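Local coordinates for protein N-terminal cyanobactin protease (Planktothrix agardhii NIES-596, PDB 4H6W) that is the subtilisin-like N-terminal protease domain of a cyanobactin maturation enzyme and probably acts as a serine endopeptidase in the processing of prenylagaramide precursors, at residues L10-E16 and L236-L240; A256-T262 and K279-A285. One frame throughout, in Å; residues are numbered along the deposited sequence.

Interaction 1 (L10-E16 and L236-L240); sequences LKKLWSE and LLLSL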
# COMPACT_ATOMS: atom_id res chain seq x y z
N LEU A 10 8.07 8.41 11.04
CA LEU A 10 7.92 6.96 11.20
C LEU A 10 8.36 6.46 12.59
O LEU A 10 7.62 5.71 13.24
CB LEU A 10 8.61 6.19 10.07
CG LEU A 10 8.39 4.68 10.10
CD1 LEU A 10 6.91 4.32 10.22
CD2 LEU A 10 9.03 3.99 8.90
N LYS A 11 9.54 6.89 13.04
CA LYS A 11 10.00 6.59 14.41
C LYS A 11 9.07 7.10 15.51
O LYS A 11 8.75 6.37 16.44
CB LYS A 11 11.42 7.10 14.64
CG LYS A 11 12.49 6.18 14.07
CD LYS A 11 13.89 6.59 14.49
CE LYS A 11 14.90 5.58 13.96
NZ LYS A 11 16.31 5.98 14.26
N LYS A 12 8.63 8.36 15.41
CA LYS A 12 7.72 8.91 16.40
C LYS A 12 6.42 8.11 16.43
O LYS A 12 5.87 7.86 17.50
CB LYS A 12 7.42 10.39 16.14
CG LYS A 12 6.74 11.10 17.32
CD LYS A 12 5.86 12.25 16.84
CE LYS A 12 4.76 12.63 17.84
NZ LYS A 12 3.69 13.54 17.28
N LEU A 13 5.96 7.71 15.25
CA LEU A 13 4.74 6.90 15.14
C LEU A 13 4.94 5.54 15.78
O LEU A 13 4.12 5.11 16.60
CB LEU A 13 4.26 6.79 13.69
CG LEU A 13 2.90 6.11 13.43
CD1 LEU A 13 1.75 6.63 14.31
CD2 LEU A 13 2.55 6.18 11.95
N TRP A 14 6.03 4.87 15.42
CA TRP A 14 6.41 3.60 16.07
C TRP A 14 6.50 3.67 17.60
O TRP A 14 6.18 2.70 18.28
CB TRP A 14 7.74 3.07 15.53
CG TRP A 14 7.63 2.38 14.21
CD1 TRP A 14 6.51 1.82 13.66
CD2 TRP A 14 8.70 2.14 13.29
NE1 TRP A 14 6.82 1.25 12.44
CE2 TRP A 14 8.15 1.44 12.19
CE3 TRP A 14 10.06 2.45 13.28
CZ2 TRP A 14 8.92 1.04 11.10
CZ3 TRP A 14 10.83 2.06 12.19
CH2 TRP A 14 10.25 1.36 11.11
N SER A 15 6.93 4.80 18.13
CA SER A 15 7.04 4.95 19.58
C SER A 15 5.66 4.88 20.24
O SER A 15 5.54 4.55 21.42
CB SER A 15 7.78 6.25 19.95
OG SER A 15 6.93 7.38 19.86
N GLU A 16 4.63 5.18 19.45
CA GLU A 16 3.24 5.06 19.92
C GLU A 16 2.63 3.67 19.63
O GLU A 16 1.88 3.14 20.44
CB GLU A 16 2.36 6.16 19.31
CG GLU A 16 2.67 7.58 19.79
CD GLU A 16 2.13 7.91 21.19
OE1 GLU A 16 1.07 7.37 21.59
OE2 GLU A 16 2.77 8.73 21.89
N LEU A 236 -0.79 1.59 10.82
CA LEU A 236 -0.31 2.24 12.04
C LEU A 236 -1.31 3.26 12.52
O LEU A 236 -1.58 3.36 13.71
CB LEU A 236 1.06 2.88 11.81
CG LEU A 236 2.22 1.89 11.62
CD1 LEU A 236 3.54 2.61 11.57
CD2 LEU A 236 2.20 0.83 12.74
N LEU A 237 -1.89 4.00 11.58
CA LEU A 237 -2.80 5.06 11.93
C LEU A 237 -4.11 4.51 12.49
O LEU A 237 -4.70 5.11 13.40
CB LEU A 237 -3.05 5.94 10.71
CG LEU A 237 -1.88 6.85 10.30
CD1 LEU A 237 -2.23 7.57 9.02
CD2 LEU A 237 -1.53 7.83 11.41
N LEU A 238 -4.56 3.38 11.96
CA LEU A 238 -5.75 2.72 12.50
C LEU A 238 -5.48 2.19 13.91
O LEU A 238 -6.36 2.26 14.77
CB LEU A 238 -6.26 1.61 11.57
CG LEU A 238 -6.94 2.01 10.25
CD1 LEU A 238 -7.04 0.85 9.27
CD2 LEU A 238 -8.31 2.65 10.48
N SER A 239 -4.28 1.67 14.14
CA SER A 239 -3.89 1.14 15.46
C SER A 239 -3.84 2.28 16.48
O SER A 239 -4.22 2.09 17.64
CB SER A 239 -2.52 0.47 15.40
OG SER A 239 -2.49 -0.54 14.39
N LEU A 240 -3.39 3.45 16.01
CA LEU A 240 -3.29 4.65 16.83
C LEU A 240 -4.67 5.15 17.29
O LEU A 240 -4.84 5.60 18.44
CB LEU A 240 -2.52 5.72 16.06
CG LEU A 240 -2.32 7.07 16.74
CD1 LEU A 240 -1.42 6.93 17.97
CD2 LEU A 240 -1.74 8.08 15.76
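Leucine packing joins Leu13 and Leu236 where the N-terminal helix 10-16 lies against the C-terminal part of helix 223-243, in a buried apolar contact of this subtilase domain. The axes of the two short segments approach to 10.3 Å at an angle of 40°; side chains make the contact, and no hydrogen bond joins the segments. Leu13 is the central wedge. With CG anti to the backbone N (chi1 -173°), its two methyls fork across the other helix: Leu13 CD2 sits 3.6 Å from Leu236 CB and a looser 4.4 Å from Leu237 CD2, whereas Leu13 CD1 reaches forward to Leu240 CD2 at 4.0 Å. An alanine in place of Leu13 would lose both methyl branches and would probably open a gap between the helices, where Leu236 CB and Leu240 CD2 would be left without their partner. Leu236 answers with its CD1, which approaches the pyrrole side of the Trp14 indole obliquely, 3.7 Å from Trp14 CD1, and also meets Leu10 CD1 at 4.0 Å, those two leucine side chains crossing nearly at right angles. Leu10 in turn lays CG over one face of the indole, 3.7 Å above the plane and toward its rim. The indole N-H does not depend on this apolar surface: Trp14 NE1 donates to the carbonyl of Ile83, and His76 stacks edge-to-face with the ring. Further along, Glu16 comes nearest with its aliphatic CB, 4.1 Å from Leu240 CD1, while its backbone carbonyl accepts from the Lys243 amine. Helix 282-289 closes the same apolar layer through Ile282, against Leu10 and Leu13, and Ile286, against Leu237; Val253 and Leu257 of helix 250-259 cover Leu237 further on.

Interaction 2 (A256-T262 and K279-A285); sequences ALLASAT and KLNILDA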
# COMPACT_ATOMS: atom_id res chain seq x y z
N ALA A 256 -7.11 11.74 5.61
CA ALA A 256 -6.02 12.30 6.40
C ALA A 256 -4.70 12.16 5.65
O ALA A 256 -3.94 13.13 5.53
CB ALA A 256 -5.94 11.62 7.77
N LEU A 257 -4.43 10.97 5.12
CA LEU A 257 -3.24 10.74 4.29
C LEU A 257 -3.20 11.66 3.08
O LEU A 257 -2.15 12.21 2.77
CB LEU A 257 -3.13 9.27 3.85
CG LEU A 257 -2.72 8.26 4.93
CD1 LEU A 257 -2.90 6.83 4.41
CD2 LEU A 257 -1.29 8.48 5.38
N LEU A 258 -4.34 11.83 2.40
CA LEU A 258 -4.39 12.72 1.24
C LEU A 258 -4.26 14.20 1.61
O LEU A 258 -3.52 14.94 0.96
CB LEU A 258 -5.66 12.49 0.41
CG LEU A 258 -5.75 11.21 -0.43
CD1 LEU A 258 -7.14 11.04 -1.04
CD2 LEU A 258 -4.70 11.20 -1.53
N ALA A 259 -4.98 14.61 2.66
CA ALA A 259 -5.02 15.99 3.12
C ALA A 259 -3.69 16.45 3.71
O ALA A 259 -3.36 17.64 3.70
CB ALA A 259 -6.13 16.15 4.15
N SER A 260 -2.91 15.51 4.23
CA SER A 260 -1.62 15.82 4.80
C SER A 260 -0.45 15.71 3.80
O SER A 260 0.69 15.99 4.16
CB SER A 260 -1.35 14.89 5.97
OG SER A 260 -1.12 13.55 5.52
N ALA A 261 -0.71 15.31 2.56
CA ALA A 261 0.38 15.19 1.59
C ALA A 261 1.05 16.56 1.32
O ALA A 261 0.36 17.54 1.09
CB ALA A 261 -0.11 14.56 0.30
N THR A 262 2.39 16.63 1.37
CA THR A 262 3.06 17.91 1.12
C THR A 262 3.37 18.10 -0.35
O THR A 262 4.09 17.29 -0.94
CB THR A 262 4.35 18.13 1.97
OG1 THR A 262 5.37 17.23 1.56
CG2 THR A 262 4.10 17.93 3.43
N LYS A 279 3.42 14.46 -1.36
CA LYS A 279 4.30 13.50 -0.70
C LYS A 279 3.74 13.03 0.63
O LYS A 279 3.23 13.84 1.41
CB LYS A 279 5.68 14.10 -0.46
CG LYS A 279 6.41 14.52 -1.72
CD LYS A 279 7.81 15.04 -1.41
CE LYS A 279 7.85 16.54 -1.24
NZ LYS A 279 9.26 17.01 -1.18
N LEU A 280 3.86 11.73 0.88
CA LEU A 280 3.50 11.14 2.17
C LEU A 280 4.11 11.92 3.33
O LEU A 280 5.32 12.17 3.35
CB LEU A 280 3.97 9.69 2.24
CG LEU A 280 3.93 9.00 3.60
CD1 LEU A 280 2.50 8.71 4.04
CD2 LEU A 280 4.76 7.72 3.54
N ASN A 281 3.26 12.30 4.28
CA ASN A 281 3.67 13.13 5.41
C ASN A 281 3.00 12.62 6.67
O ASN A 281 1.88 13.02 6.99
CB ASN A 281 3.31 14.60 5.16
CG ASN A 281 3.85 15.55 6.22
OD1 ASN A 281 3.97 15.22 7.41
ND2 ASN A 281 4.17 16.76 5.79
N ILE A 282 3.72 11.75 7.37
CA ILE A 282 3.17 11.00 8.50
C ILE A 282 2.71 11.91 9.65
O ILE A 282 1.59 11.74 10.18
CB ILE A 282 4.18 9.95 9.01
CG1 ILE A 282 4.53 8.94 7.90
CG2 ILE A 282 3.66 9.25 10.26
CD1 ILE A 282 5.50 7.85 8.34
N LEU A 283 3.56 12.87 10.03
CA LEU A 283 3.29 13.73 11.19
C LEU A 283 2.01 14.54 11.00
O LEU A 283 1.16 14.59 11.89
CB LEU A 283 4.47 14.65 11.49
CG LEU A 283 5.67 13.89 12.05
CD1 LEU A 283 6.83 14.83 12.37
CD2 LEU A 283 5.24 13.09 13.28
N ASP A 284 1.89 15.12 9.81
CA ASP A 284 0.70 15.85 9.43
C ASP A 284 -0.53 14.95 9.26
O ASP A 284 -1.64 15.35 9.63
CB ASP A 284 0.99 16.68 8.19
CG ASP A 284 2.01 17.79 8.45
OD1 ASP A 284 2.36 18.04 9.62
OD2 ASP A 284 2.47 18.42 7.47
N ALA A 285 -0.34 13.72 8.76
CA ALA A 285 -1.41 12.72 8.72
C ALA A 285 -2.01 12.43 10.10
O ALA A 285 -3.24 12.41 10.28
CB ALA A 285 -0.93 11.44 8.07
O HOH W 1 0.57 12.20 3.83
O HOH W 2 6.21 15.24 3.56
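A single antiparallel beta bridge, Thr262 with Lys279, ties the chain leaving helix 250-259 to the chain leading into helix 282-289, near the C-terminal end of the subtilase domain, closing the base of the loop that carries the Cys264-Cys275 disulfide. The pair is of the hydrogen-bonded kind: Thr262 N donates to Lys279 O in the carbonyl plane, on a lone pair, and Lys279 N returns a bond to Thr262 O at 2.9 Å, arriving from above the carbonyl plane, 48° out of it. Ala261 adds a CA-H...O contact, its CA 3.2 Å from the same Lys279 O. Beyond the bridge the helix ends close on each other. Ser260 turns its CB against the first turn of helix 282-289, and its OG lies 3.3 Å from Ala285 CB. Leu257 CD2 rests on both Leu280 CD1 and Ala285 CB; Leu257 and Leu280 lie alongside, pointing the same way, and Val230 and Ala234 of helix 223-243 also touch Leu257. Asn281 is the N-cap of helix 282-289: a chi1 of -173° swings the amide away from the backbone N, and Asn281 OD1 accepts from Asp284 N at 3.2 Å, the donor standing well above the amide plane. Two waters fill out the polar seam. One links Thr262 OG1 with Leu280 O; the other donates to Ser260 OG and accepts from Asn281 N, at 2.7 Å in each case.

Overall arrangement
Interaction 1 is buried leucine packing of one helix on another, with no polar bond between its segments; interaction 2, only partly buried, combines backbone bonds, an N-cap and bridging waters with a small apolar patch. The centres of the two contacts lie about 14 Å apart, and the two touch directly: Lys12 CD meets Leu283 CD2 at 3.7 Å. Helix 282-289 meets 256-262 at its start and helix 10-16 on its Ile282 side, while helix 223-243, which supplies one side of interaction 1, also touches Leu257 and Ile282 of interaction 2. Together they bring the N-terminal helix and the last three helices into one packed group, away from the predicted charge-relay residues.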